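Erythromycin dehydratase (Saccharopolyspora erythraea, PDB 3EL6) probably catalyses the dehydration of a beta-hydroxyacyl intermediate, as a dehydratase domain of the erythromycin polyketide synthase. Local coordinates at residues A[212-217]-A[234-239]. Sequence-based numbering, arbitrary orientation.
Sequences AEVSIA and AQTLSL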
loop_
_atom_site.group_PDB
_atom_site.type_symbol
_atom_site.label_atom_id
_atom_site.label_comp_id
_atom_site.label_asym_id
_atom_site.label_seq_id
_atom_site.Cartn_x
_atom_site.Cartn_y
_atom_site.Cartn_z
ATOM N N ALA A 212 -21.941 -33.741 2.363
ATOM C CA ALA A 212 -21.815 -33.546 3.844
ATOM C C ALA A 212 -22.661 -32.348 4.236
ATOM O O ALA A 212 -22.865 -31.459 3.436
ATOM C CB ALA A 212 -20.342 -33.339 4.253
ATOM N N GLU A 213 -23.174 -32.321 5.478
ATOM C CA GLU A 213 -23.791 -31.139 6.042
ATOM C C GLU A 213 -22.715 -30.593 6.978
ATOM O O GLU A 213 -22.173 -31.339 7.792
ATOM C CB GLU A 213 -25.018 -31.545 6.867
ATOM C CG GLU A 213 -26.223 -31.894 5.941
ATOM C CD GLU A 213 -27.420 -32.428 6.697
ATOM O OE1 GLU A 213 -27.363 -32.551 7.965
ATOM O OE2 GLU A 213 -28.415 -32.740 5.997
ATOM N N VAL A 214 -22.441 -29.290 6.877
ATOM C CA VAL A 214 -21.327 -28.700 7.611
ATOM C C VAL A 214 -21.881 -27.399 8.196
ATOM O O VAL A 214 -22.508 -26.640 7.497
ATOM C CB VAL A 214 -20.171 -28.416 6.666
ATOM C CG1 VAL A 214 -19.107 -27.728 7.453
ATOM C CG2 VAL A 214 -19.614 -29.720 6.052
ATOM N N SER A 215 -21.669 -27.126 9.487
ATOM C CA SER A 215 -22.228 -25.905 10.085
ATOM C C SER A 215 -21.444 -25.580 11.367
ATOM O O SER A 215 -20.826 -26.459 11.965
ATOM C CB SER A 215 -23.726 -26.003 10.443
ATOM O OG SER A 215 -23.927 -27.082 11.381
ATOM N N ILE A 216 -21.432 -24.292 11.701
ATOM C CA ILE A 216 -20.804 -23.799 12.891
ATOM C C ILE A 216 -21.819 -22.878 13.544
ATOM O O ILE A 216 -22.843 -22.528 12.972
ATOM C CB ILE A 216 -19.498 -23.000 12.565
ATOM C CG1 ILE A 216 -19.812 -21.814 11.642
ATOM C CG2 ILE A 216 -18.449 -23.948 11.960
ATOM C CD1 ILE A 216 -18.615 -20.825 11.562
ATOM N N ALA A 217 -21.561 -22.456 14.777
ATOM C CA ALA A 217 -22.429 -21.461 15.343
ATOM C C ALA A 217 -22.093 -20.032 14.832
ATOM O O ALA A 217 -20.944 -19.613 14.871
ATOM C CB ALA A 217 -22.355 -21.510 16.862
ATOM N N ALA A 234 -13.415 -28.117 3.487
ATOM C CA ALA A 234 -12.237 -28.844 3.047
ATOM C C ALA A 234 -12.061 -30.165 3.770
ATOM O O ALA A 234 -11.471 -31.137 3.229
ATOM C CB ALA A 234 -10.965 -27.946 3.230
ATOM N N GLN A 235 -12.547 -30.231 5.008
ATOM C CA GLN A 235 -12.479 -31.525 5.726
ATOM C C GLN A 235 -13.207 -32.656 5.008
ATOM O O GLN A 235 -12.896 -33.803 5.254
ATOM C CB GLN A 235 -12.980 -31.417 7.161
ATOM C CG GLN A 235 -12.056 -30.690 8.139
ATOM C CD GLN A 235 -12.760 -30.575 9.488
ATOM O OE1 GLN A 235 -13.418 -31.529 9.902
ATOM N NE2 GLN A 235 -12.709 -29.384 10.126
ATOM N N THR A 236 -14.139 -32.331 4.117
ATOM C CA THR A 236 -14.855 -33.396 3.443
ATOM C C THR A 236 -13.881 -34.270 2.635
ATOM O O THR A 236 -14.196 -35.435 2.313
ATOM C CB THR A 236 -15.989 -32.895 2.573
ATOM O OG1 THR A 236 -15.446 -32.100 1.511
ATOM C CG2 THR A 236 -16.997 -32.008 3.396
ATOM N N LEU A 237 -12.705 -33.723 2.265
ATOM C CA LEU A 237 -11.755 -34.511 1.487
ATOM C C LEU A 237 -11.248 -35.709 2.277
ATOM O O LEU A 237 -10.781 -36.697 1.681
ATOM C CB LEU A 237 -10.554 -33.670 1.012
ATOM C CG LEU A 237 -10.788 -32.968 -0.360
ATOM C CD1 LEU A 237 -11.951 -32.043 -0.354
ATOM C CD2 LEU A 237 -9.499 -32.205 -0.873
ATOM N N SER A 238 -11.315 -35.640 3.606
ATOM C CA SER A 238 -10.882 -36.758 4.426
ATOM C C SER A 238 -11.852 -37.952 4.381
ATOM O O SER A 238 -11.484 -39.062 4.784
ATOM C CB SER A 238 -10.650 -36.319 5.878
ATOM O OG SER A 238 -11.894 -36.159 6.575
ATOM N N LEU A 239 -13.059 -37.739 3.874
ATOM C CA LEU A 239 -14.103 -38.773 3.886
ATOM C C LEU A 239 -14.135 -39.638 2.618
ATOM O O LEU A 239 -14.880 -40.625 2.551
ATOM C CB LEU A 239 -15.477 -38.130 4.072
ATOM C CG LEU A 239 -15.666 -37.321 5.365
ATOM C CD1 LEU A 239 -17.052 -36.676 5.399
ATOM C CD2 LEU A 239 -15.423 -38.206 6.588
#
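Thr236 meets strand 209-215 through a single methyl, its CG2 lying 3.7 Å from Ala212 CB and a looser 4.4 Å from Val214 CG2. Just before it, Gln235 turns its amide to other partners: OE1 is hydrogen-bonded to Tyr183, and NE2 to Phe197 O and Asp231 OD2, a pair that fits the DxxxQ pattern of polyketide synthase dehydratases. At Thr236 the first torsion (chi1 64°) tucks OG1 back over the preceding turn, where it bonds to Val233 O, three residues earlier. CG2 is thereby left anti to the carbonyl carbon and reaches the strand, so the polar and apolar branches do separate work. Val269 and Ala271 of strand 266-273 also touch this side chain. Further on, Gln235 O receives two bonds from Ser238, one from N and one from OG (2.9 Å, C=O...OG 163°). Leu239 CD1 stays 4.8 Å from Ala212 CB, beyond close contact, and its side chain packs on Leu179 and Ala203. With no hydrogen bond across and only 93 Å² buried, the contact is purely apolar packing of alternate strand residues, Ala212 and Val214, against the helical turn that continues from helix 227-235: the helix-on-sheet packing of the hotdog fold, two of which make up this dehydratase.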